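Side-chain contacts in phosphoribosylaminoimidazole-succinocarboxamide synthase (Saccharomyces cerevisiae, PDB 2CNQ), which joins 4-carboxy-5-aminoimidazole ribotide (CAIR) to L-aspartate at the expense of ATP, forming SAICAR in the de novo purine pathway: residues 61-66 with 203-208; 116-121 with 169-174; 178-181 with 187-190. All coordinates share one frame; numbering follows the deposited sequence.

Contact 1: residues 61-66 with 203-208; sequences SEFWFK and KDYAKE
An aromatic cluster made by F63, W64 and Y205 bridges helices 53-67 and 185-209. F63 and Y205 reach for each other from opposite directions, and the outermost carbon, F63 CZ, comes 3.3 Å from Y205 OH and 3.7 Å from Y205 CZ. Their planes meet obliquely, 37° apart. Y205 has its CG anti to the backbone N (chi1 164°), a torsion that carries the ring out across the gap between segments 61-66 and 203-208, whose nearest CA atoms, in W64 and Y205, are 10.8 Å apart. W64 reaches the same ring at CD2 and CE2: its CH2 lies 3.7 Å from Y205 CD2, with the two six-membered rings almost perpendicular at 85°. The trio closes on itself because F63 CD1 sits 3.7 Å above one indole face of W64, towards the rim. Large flat residues suit this wide gap, where short side chains could not meet. Tyrosine adds a polar tip: Y205 OH hydrogen-bonds to L299 O, tying in helix 282-300, while F67 brings a further ring to both W64 and Y205. With an alanine at Y205, F63 CZ and W64 CH2 would probably lose their shared partner, and L299 O its hydroxyl mate.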
loop_
_atom_site.group_PDB
_atom_site.type_symbol
_atom_site.label_atom_id
_atom_site.label_comp_id
_atom_site.label_asym_id
_atom_site.label_seq_id
_atom_site.Cartn_x
_atom_site.Cartn_y
_atom_site.Cartn_z
ATOM N N SER A 61 2.869 -7.593 2.299
ATOM C CA SER A 61 1.591 -7.855 1.688
ATOM C C SER A 61 1.181 -9.268 1.901
ATOM O O SER A 61 0.044 -9.534 2.221
ATOM C CB SER A 61 1.647 -7.600 0.206
ATOM O OG SER A 61 1.758 -6.238 -0.096
ATOM N N GLU A 62 2.091 -10.191 1.667
ATOM C CA GLU A 62 1.759 -11.583 1.850
ATOM C C GLU A 62 1.315 -11.871 3.239
ATOM O O GLU A 62 0.387 -12.625 3.460
ATOM C CB GLU A 62 2.927 -12.460 1.475
ATOM C CG GLU A 62 3.216 -12.451 -0.009
ATOM C CD GLU A 62 4.322 -13.339 -0.307
ATOM O OE1 GLU A 62 4.056 -14.527 -0.577
ATOM O OE2 GLU A 62 5.451 -12.889 -0.190
ATOM N N PHE A 63 1.973 -11.256 4.207
ATOM C CA PHE A 63 1.581 -11.436 5.580
ATOM C C PHE A 63 0.141 -11.041 5.773
ATOM O O PHE A 63 -0.641 -11.741 6.381
ATOM C CB PHE A 63 2.472 -10.617 6.482
ATOM C CG PHE A 63 1.963 -10.544 7.863
ATOM C CD1 PHE A 63 1.177 -9.494 8.248
ATOM C CD2 PHE A 63 2.217 -11.547 8.769
ATOM C CE1 PHE A 63 0.645 -9.442 9.506
ATOM C CE2 PHE A 63 1.695 -11.490 10.019
ATOM C CZ PHE A 63 0.886 -10.445 10.373
ATOM N N TRP A 64 -0.218 -9.875 5.249
ATOM C CA TRP A 64 -1.562 -9.404 5.439
ATOM C C TRP A 64 -2.552 -10.175 4.634
ATOM O O TRP A 64 -3.670 -10.377 5.086
ATOM C CB TRP A 64 -1.662 -7.949 5.134
ATOM C CG TRP A 64 -0.947 -7.087 6.072
ATOM C CD1 TRP A 64 0.111 -6.332 5.779
ATOM C CD2 TRP A 64 -1.257 -6.833 7.442
ATOM N NE1 TRP A 64 0.512 -5.622 6.879
ATOM C CE2 TRP A 64 -0.345 -5.894 7.902
ATOM C CE3 TRP A 64 -2.220 -7.311 8.315
ATOM C CZ2 TRP A 64 -0.401 -5.366 9.171
ATOM C CZ3 TRP A 64 -2.257 -6.794 9.581
ATOM C CH2 TRP A 64 -1.358 -5.851 10.004
ATOM N N PHE A 65 -2.199 -10.585 3.431
ATOM C CA PHE A 65 -3.116 -11.399 2.670
ATOM C C PHE A 65 -3.467 -12.638 3.446
ATOM O O PHE A 65 -4.603 -13.053 3.471
ATOM C CB PHE A 65 -2.525 -11.779 1.330
ATOM C CG PHE A 65 -2.564 -10.699 0.307
ATOM C CD1 PHE A 65 -3.755 -10.106 -0.028
ATOM C CD2 PHE A 65 -1.434 -10.332 -0.383
ATOM C CE1 PHE A 65 -3.795 -9.153 -1.002
ATOM C CE2 PHE A 65 -1.477 -9.375 -1.347
ATOM C CZ PHE A 65 -2.655 -8.776 -1.637
ATOM N N LYS A 66 -2.470 -13.220 4.087
ATOM C CA LYS A 66 -2.685 -14.403 4.851
ATOM C C LYS A 66 -3.490 -14.085 6.089
ATOM O O LYS A 66 -4.369 -14.849 6.464
ATOM C CB LYS A 66 -1.338 -14.987 5.199
ATOM C CG LYS A 66 -1.431 -16.263 5.999
ATOM C CD LYS A 66 -0.084 -16.844 6.322
ATOM C CE LYS A 66 0.700 -17.263 5.092
ATOM N NZ LYS A 66 0.003 -18.250 4.220
ATOM N N LYS A 203 -5.915 -3.073 12.405
ATOM C CA LYS A 203 -5.601 -2.055 13.368
ATOM C C LYS A 203 -5.509 -2.649 14.743
ATOM O O LYS A 203 -4.605 -2.365 15.493
ATOM C CB LYS A 203 -6.672 -0.975 13.345
ATOM C CG LYS A 203 -6.412 0.154 14.310
ATOM C CD LYS A 203 -7.564 1.121 14.557
ATOM C CE LYS A 203 -8.961 0.501 14.671
ATOM N NZ LYS A 203 -9.351 0.090 16.043
ATOM N N ASP A 204 -6.464 -3.475 15.098
ATOM C CA ASP A 204 -6.479 -4.027 16.434
ATOM C C ASP A 204 -5.303 -4.940 16.616
ATOM O O ASP A 204 -4.656 -4.922 17.638
ATOM C CB ASP A 204 -7.764 -4.736 16.687
ATOM C CG ASP A 204 -8.908 -3.792 16.855
ATOM O OD1 ASP A 204 -10.038 -4.298 16.874
ATOM O OD2 ASP A 204 -8.687 -2.574 16.981
ATOM N N TYR A 205 -5.011 -5.734 15.610
ATOM C CA TYR A 205 -3.890 -6.616 15.651
ATOM C C TYR A 205 -2.617 -5.836 15.798
ATOM O O TYR A 205 -1.755 -6.150 16.602
ATOM C CB TYR A 205 -3.872 -7.449 14.381
ATOM C CG TYR A 205 -2.570 -8.114 14.156
ATOM C CD1 TYR A 205 -2.228 -9.281 14.779
ATOM C CD2 TYR A 205 -1.644 -7.517 13.331
ATOM C CE1 TYR A 205 -0.983 -9.836 14.569
ATOM C CE2 TYR A 205 -0.419 -8.036 13.131
ATOM C CZ TYR A 205 -0.092 -9.207 13.750
ATOM O OH TYR A 205 1.131 -9.765 13.602
ATOM N N ALA A 206 -2.459 -4.827 14.975
ATOM C CA ALA A 206 -1.254 -4.055 14.996
ATOM C C ALA A 206 -1.084 -3.339 16.307
ATOM O O ALA A 206 0.021 -3.208 16.790
ATOM C CB ALA A 206 -1.235 -3.085 13.870
ATOM N N LYS A 207 -2.174 -2.842 16.857
ATOM C CA LYS A 207 -2.076 -2.087 18.077
ATOM C C LYS A 207 -1.495 -2.939 19.164
ATOM O O LYS A 207 -0.680 -2.467 19.946
ATOM C CB LYS A 207 -3.421 -1.551 18.499
ATOM C CG LYS A 207 -3.360 -0.592 19.680
ATOM C CD LYS A 207 -2.474 0.592 19.474
ATOM C CE LYS A 207 -2.636 1.628 20.570
ATOM N NZ LYS A 207 -2.152 1.069 21.851
ATOM N N GLU A 208 -1.884 -4.190 19.221
ATOM C CA GLU A 208 -1.370 -5.061 20.244
ATOM C C GLU A 208 0.103 -5.298 20.026
ATOM O O GLU A 208 0.831 -5.498 20.975
ATOM C CB GLU A 208 -2.157 -6.343 20.258
ATOM C CG GLU A 208 -1.807 -7.259 21.389
ATOM C CD GLU A 208 -0.571 -8.080 21.146
ATOM O OE1 GLU A 208 -0.202 -8.337 19.992
ATOM O OE2 GLU A 208 0.028 -8.516 22.143
#

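Contact 2: residues 116-121 with 169-174; sequences PLEVIV and EHDENI. With ADP (adenosine-5'-diphosphate), chain F; AMZ (aminoimidazole 4-carboxamide ribonucleotide), chain C.
One face of the H170 imidazole lies against the adenine of ADP, with ADP C5 3.3 Å above the ring plane and over its centre, while the carboxylates of E118 and D171 meet with their planes 38° apart. H170 ND1 also hydrogen-bonds to D43 OD1, which helps to fix the rotation of the ring. The acids approach at about a right angle, E118 OE1 coming within 3.2 Å of D171 OD2, two acceptors with no bond between them. E118 bends at chi2, turning its carboxylate past D171 OD2, which an extended chain would run into. Water 1 links the two carboxylates, 2.7 Å from E118 OE1 and 2.7 Å from D171 OD1. Segment 116-121 lies on strand 113-122, where E118 opens an inverse gamma turn centred on V119, and D171 sits in the loop after strand 153-159, so that acids stand where the nucleotide and ribotide pockets adjoin. D171 serves both ligands. Its backbone N donates to ADP O2' over 2.8 Å in a nearly straight bond (169°), and its OD2 accepts a hydrogen bond from AMZ N2 at 3.0 Å, less straight (138°). A165 N also holds D171 OD1. I120, an apolar residue, packs its CD1 against C5 of the AMZ imidazole. Farther from the ligands, L117 CD2 meets I174 CD1 at 4.0 Å, the chains crossing at about a right angle.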
loop_
_atom_site.group_PDB
_atom_site.type_symbol
_atom_site.label_atom_id
_atom_site.label_comp_id
_atom_site.label_asym_id
_atom_site.label_seq_id
_atom_site.Cartn_x
_atom_site.Cartn_y
_atom_site.Cartn_z
ATOM N N PRO A 116 -12.186 1.323 -9.220
ATOM C CA PRO A 116 -11.344 2.453 -9.515
ATOM C C PRO A 116 -11.304 3.480 -8.403
ATOM O O PRO A 116 -11.662 4.637 -8.569
ATOM C CB PRO A 116 -11.981 3.025 -10.760
ATOM C CG PRO A 116 -13.414 2.741 -10.539
ATOM C CD PRO A 116 -13.409 1.364 -10.029
ATOM N N LEU A 117 -10.879 3.042 -7.251
ATOM C CA LEU A 117 -10.763 3.880 -6.086
ATOM C C LEU A 117 -9.527 3.519 -5.360
ATOM O O LEU A 117 -9.146 2.369 -5.318
ATOM C CB LEU A 117 -11.901 3.629 -5.115
ATOM C CG LEU A 117 -13.290 3.913 -5.622
ATOM C CD1 LEU A 117 -14.302 3.375 -4.654
ATOM C CD2 LEU A 117 -13.478 5.393 -5.827
ATOM N N GLU A 118 -8.920 4.492 -4.740
ATOM C CA GLU A 118 -7.998 4.231 -3.668
ATOM C C GLU A 118 -8.860 4.079 -2.448
ATOM O O GLU A 118 -9.540 4.996 -2.028
ATOM C CB GLU A 118 -7.041 5.357 -3.461
ATOM C CG GLU A 118 -6.292 5.778 -4.655
ATOM C CD GLU A 118 -5.370 4.745 -5.226
ATOM O OE1 GLU A 118 -4.670 5.127 -6.187
ATOM O OE2 GLU A 118 -5.291 3.597 -4.802
ATOM N N VAL A 119 -8.886 2.884 -1.915
ATOM C CA VAL A 119 -9.792 2.550 -0.834
ATOM C C VAL A 119 -9.081 2.839 0.451
ATOM O O VAL A 119 -8.501 1.975 1.071
ATOM C CB VAL A 119 -10.250 1.122 -0.969
ATOM C CG1 VAL A 119 -11.164 0.744 0.158
ATOM C CG2 VAL A 119 -10.940 0.920 -2.307
ATOM N N ILE A 120 -9.090 4.101 0.812
ATOM C CA ILE A 120 -8.404 4.561 1.980
ATOM C C ILE A 120 -9.309 4.438 3.157
ATOM O O ILE A 120 -10.471 4.801 3.111
ATOM C CB ILE A 120 -7.952 5.978 1.799
ATOM C CG1 ILE A 120 -6.954 6.059 0.672
ATOM C CG2 ILE A 120 -7.399 6.561 3.064
ATOM C CD1 ILE A 120 -6.802 7.437 0.126
ATOM N N VAL A 121 -8.769 3.916 4.239
ATOM C CA VAL A 121 -9.415 3.915 5.520
ATOM C C VAL A 121 -8.542 4.651 6.470
ATOM O O VAL A 121 -7.361 4.420 6.524
ATOM C CB VAL A 121 -9.681 2.512 6.034
ATOM C CG1 VAL A 121 -10.377 2.591 7.371
ATOM C CG2 VAL A 121 -10.500 1.746 5.061
ATOM N N GLU A 169 -3.634 13.601 -12.501
ATOM C CA GLU A 169 -2.306 13.888 -11.968
ATOM C C GLU A 169 -2.085 13.254 -10.590
ATOM O O GLU A 169 -1.417 12.236 -10.472
ATOM C CB GLU A 169 -2.094 15.400 -11.899
ATOM N N HIS A 170 -2.629 13.870 -9.551
ATOM C CA HIS A 170 -2.633 13.273 -8.234
ATOM C C HIS A 170 -4.001 12.748 -7.962
ATOM O O HIS A 170 -4.977 13.250 -8.493
ATOM C CB HIS A 170 -2.318 14.310 -7.186
ATOM C CG HIS A 170 -1.028 14.987 -7.409
ATOM N ND1 HIS A 170 0.157 14.293 -7.437
ATOM C CD2 HIS A 170 -0.722 16.289 -7.586
ATOM C CE1 HIS A 170 1.144 15.143 -7.640
ATOM N NE2 HIS A 170 0.640 16.360 -7.727
ATOM N N ASP A 171 -4.087 11.739 -7.125
ATOM C CA ASP A 171 -5.358 11.239 -6.727
ATOM C C ASP A 171 -6.134 12.363 -6.077
ATOM O O ASP A 171 -5.581 13.219 -5.403
ATOM C CB ASP A 171 -5.200 10.139 -5.721
ATOM C CG ASP A 171 -4.492 8.942 -6.252
ATOM O OD1 ASP A 171 -4.356 8.768 -7.464
ATOM O OD2 ASP A 171 -4.095 8.141 -5.416
ATOM N N GLU A 172 -7.439 12.297 -6.212
ATOM C CA GLU A 172 -8.312 13.299 -5.650
ATOM C C GLU A 172 -9.116 12.676 -4.548
ATOM O O GLU A 172 -9.762 11.682 -4.772
ATOM C CB GLU A 172 -9.254 13.805 -6.721
ATOM C CG GLU A 172 -8.568 14.581 -7.796
ATOM C CD GLU A 172 -9.505 15.083 -8.874
ATOM O OE1 GLU A 172 -9.187 16.123 -9.491
ATOM O OE2 GLU A 172 -10.546 14.442 -9.123
ATOM N N ASN A 173 -9.118 13.283 -3.379
ATOM C CA ASN A 173 -9.968 12.820 -2.334
ATOM C C ASN A 173 -11.387 13.091 -2.692
ATOM O O ASN A 173 -11.728 14.196 -3.062
ATOM C CB ASN A 173 -9.666 13.524 -1.040
ATOM C CG ASN A 173 -8.385 13.130 -0.431
ATOM O OD1 ASN A 173 -7.898 13.830 0.463
ATOM N ND2 ASN A 173 -7.841 12.050 -0.833
ATOM N N ILE A 174 -12.230 12.100 -2.570
ATOM C CA ILE A 174 -13.607 12.245 -2.902
ATOM C C ILE A 174 -14.433 11.712 -1.769
ATOM O O ILE A 174 -14.002 10.916 -0.957
ATOM C CB ILE A 174 -13.941 11.532 -4.209
ATOM C CG1 ILE A 174 -13.536 10.082 -4.212
ATOM C CG2 ILE A 174 -13.366 12.287 -5.370
ATOM C CD1 ILE A 174 -14.093 9.298 -5.313
HETATM P PB ADP F . 3.196 8.144 -4.511
HETATM O O1B ADP F . 3.878 8.102 -5.838
HETATM O O2B ADP F . 1.697 8.034 -4.581
HETATM O O3B ADP F . 3.868 7.198 -3.542
HETATM P PA ADP F . 2.651 9.579 -2.444
HETATM O O1A ADP F . 3.135 10.583 -1.471
HETATM O O2A ADP F . 2.646 8.268 -1.747
HETATM O O3A ADP F . 3.368 9.596 -3.847
HETATM O "O5'" ADP F . 1.168 9.834 -2.876
HETATM C "C5'" ADP F . 0.136 9.520 -1.965
HETATM C "C4'" ADP F . -1.231 9.999 -2.406
HETATM O "O4'" ADP F . -1.205 11.422 -2.396
HETATM C "C3'" ADP F . -1.527 9.529 -3.807
HETATM O "O3'" ADP F . -2.920 9.320 -3.953
HETATM C "C2'" ADP F . -1.070 10.701 -4.618
HETATM O "O2'" ADP F . -1.776 10.784 -5.830
HETATM C "C1'" ADP F . -1.418 11.867 -3.723
HETATM N N9 ADP F . -0.558 13.024 -3.939
HETATM C C8 ADP F . 0.739 12.962 -4.188
HETATM N N7 ADP F . 1.253 14.188 -4.353
HETATM C C5 ADP F . 0.260 15.046 -4.185
HETATM C C6 ADP F . 0.208 16.491 -4.225
HETATM N N6 ADP F . 1.345 17.181 -4.485
HETATM N N1 ADP F . -1.000 17.044 -4.011
HETATM C C2 ADP F . -2.120 16.300 -3.764
HETATM N N3 ADP F . -2.122 14.948 -3.706
HETATM C C4 ADP F . -0.958 14.288 -3.910
HETATM O O5 AMZ C . -0.567 4.880 -3.311
HETATM C C6 AMZ C . -1.488 5.667 -3.237
HETATM N N2 AMZ C . -2.092 6.193 -4.296
HETATM C C3A AMZ C . -2.012 6.069 -1.946
HETATM C C7A AMZ C . -1.525 5.686 -0.734
HETATM N N3 AMZ C . -0.551 4.827 -0.379
HETATM N N1 AMZ C . -3.042 6.915 -1.769
HETATM C C5 AMZ C . -3.203 7.045 -0.472
HETATM N N AMZ C . -2.269 6.312 0.176
HETATM C C1 AMZ C . -2.173 6.151 1.605
HETATM C C2 AMZ C . -1.177 7.058 2.263
HETATM C C3 AMZ C . -1.734 7.190 3.651
HETATM O O2 AMZ C . -1.346 6.028 4.350
HETATM O O1 AMZ C . 0.111 6.485 2.201
HETATM O O AMZ C . -3.413 6.541 2.125
HETATM C C AMZ C . -3.230 7.170 3.385
HETATM C C4 AMZ C . -3.870 8.519 3.382
HETATM O O3 AMZ C . -3.057 9.403 2.627
HETATM P P AMZ C . -3.430 10.954 2.622
HETATM O OP1 AMZ C . -4.682 11.110 1.824
HETATM O O4 AMZ C . -2.240 11.599 1.952
HETATM O OP2 AMZ C . -3.630 11.422 4.027
HETATM O O HOH W 1 -3.463 6.346 -8.295
#

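Contact 3: residues 178-181 with 187-190; sequences QAAE and LSRR
S188 OG, in one of two deposited conformers and so with some doubt, sits beside the backbone of the facing helix, 3.5 Å from A180 N, but the angle is too poor for a hydrogen bond. The same oxygen lies 3.8 Å from the methyl carbon A179 CB. Having OG anti to the backbone N (chi1 -176°) sends the hydroxyl of S188 across the interface, alongside the two alanines. The rest of the contact is carbon on carbon: S188 CB lies 3.6 Å from A180 CA and 3.7 Å from A180 CB. Because all three side chains are so short, the backbones come very close, with CA atoms of A180 and S188 only 5.0 Å apart. Helices 176-183 and 185-209 follow each other with hardly a break in the chain, and this tight seam closes the turn between them. A179 has a second task, since its methyl also touches L117 of strand 113-122, I174 and P161, and so ties the short helix to the strand and loop beside it. With neither a hydrogen bond nor a salt bridge joining the segments, the seam depends on small size and close fit.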
loop_
_atom_site.group_PDB
_atom_site.type_symbol
_atom_site.label_atom_id
_atom_site.label_comp_id
_atom_site.label_asym_id
_atom_site.label_seq_id
_atom_site.Cartn_x
_atom_site.Cartn_y
_atom_site.Cartn_z
ATOM N N GLN A 178 -19.364 10.459 -3.902
ATOM C CA GLN A 178 -18.761 10.515 -5.215
ATOM C C GLN A 178 -18.185 9.190 -5.606
ATOM O O GLN A 178 -18.269 8.800 -6.747
ATOM C CB GLN A 178 -17.750 11.620 -5.256
ATOM C CG GLN A 178 -17.015 11.728 -6.562
ATOM C CD GLN A 178 -17.896 11.996 -7.725
ATOM O OE1 GLN A 178 -18.792 12.831 -7.657
ATOM N NE2 GLN A 178 -17.582 11.375 -8.841
ATOM N N ALA A 179 -17.625 8.465 -4.662
ATOM C CA ALA A 179 -17.167 7.147 -4.979
ATOM C C ALA A 179 -18.299 6.297 -5.485
ATOM O O ALA A 179 -18.131 5.542 -6.414
ATOM C CB ALA A 179 -16.538 6.517 -3.791
ATOM N N ALA A 180 -19.475 6.447 -4.887
ATOM C CA ALA A 180 -20.624 5.688 -5.324
ATOM C C ALA A 180 -21.057 6.129 -6.695
ATOM O O ALA A 180 -21.559 5.329 -7.450
ATOM C CB ALA A 180 -21.733 5.842 -4.349
ATOM N N GLU A 181 -20.861 7.374 -7.059
ATOM C CA GLU A 181 -21.080 7.775 -8.418
ATOM C C GLU A 181 -20.195 7.023 -9.361
ATOM O O GLU A 181 -20.610 6.654 -10.445
ATOM C CB GLU A 181 -20.845 9.252 -8.582
ATOM C CG GLU A 181 -21.817 10.091 -7.862
ATOM C CD GLU A 181 -23.219 9.856 -8.297
ATOM O OE1 GLU A 181 -23.459 9.860 -9.524
ATOM O OE2 GLU A 181 -24.105 9.670 -7.441
ATOM N N LEU A 187 -21.956 -1.179 -4.528
ATOM C CA LEU A 187 -20.583 -1.572 -4.466
ATOM C C LEU A 187 -19.811 -0.639 -3.583
ATOM O O LEU A 187 -18.992 -1.069 -2.803
ATOM C CB LEU A 187 -19.986 -1.634 -5.847
ATOM C CG LEU A 187 -18.541 -2.075 -5.871
ATOM C CD1 LEU A 187 -18.356 -3.449 -5.256
ATOM C CD2 LEU A 187 -18.031 -2.029 -7.284
ATOM N N SER A 188 -20.054 0.650 -3.680
ATOM C CA SER A 188 -19.313 1.584 -2.850
ATOM C C SER A 188 -19.541 1.326 -1.393
ATOM O O SER A 188 -18.626 1.414 -0.607
ATOM C CB SER A 188 -19.762 3.005 -3.161
ATOM O OG SER A 188 -19.017 3.990 -2.447
ATOM N N ARG A 189 -20.762 1.026 -1.000
ATOM C CA ARG A 189 -21.013 0.744 0.381
ATOM C C ARG A 189 -20.306 -0.537 0.768
ATOM O O ARG A 189 -19.749 -0.607 1.839
ATOM C CB ARG A 189 -22.492 0.609 0.636
ATOM C CG ARG A 189 -22.770 0.440 2.122
ATOM C CD ARG A 189 -24.190 0.155 2.348
ATOM N NE ARG A 189 -24.563 0.135 3.745
ATOM C CZ ARG A 189 -25.079 1.160 4.395
ATOM N NH1 ARG A 189 -25.398 1.011 5.664
ATOM N NH2 ARG A 189 -25.276 2.315 3.800
ATOM N N ARG A 190 -20.342 -1.544 -0.078
ATOM C CA ARG A 190 -19.679 -2.768 0.236
ATOM C C ARG A 190 -18.204 -2.538 0.396
ATOM O O ARG A 190 -17.581 -3.090 1.275
ATOM C CB ARG A 190 -19.895 -3.790 -0.842
ATOM C CG ARG A 190 -21.275 -4.329 -0.876
ATOM C CD ARG A 190 -21.498 -5.149 -2.095
ATOM N NE ARG A 190 -20.637 -6.309 -2.104
ATOM C CZ ARG A 190 -20.324 -7.014 -3.179
ATOM N NH1 ARG A 190 -20.757 -6.662 -4.373
ATOM N NH2 ARG A 190 -19.558 -8.083 -3.048
#

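Overall arrangement
Contacts 1 and 3 both use helix 185-209, contact 3 near its start and contact 1 near its end, with centres about 25 Å apart. The helix thus ties helix 176-183 at one end to helix 53-67 at the other. The centre of contact 2 lies about 12 Å from that of contact 3, and the two touch through side-chain packing, so the apolar end of contact 2 packs directly on helix 176-183. The centres of contacts 1 and 2 are about 22 Å apart, and the two do not touch. Along the chain, contact 2 closes before contact 3 opens, and both are nested within the long loop closed by contact 1, which brings distant parts of one SAICAR synthetase region together.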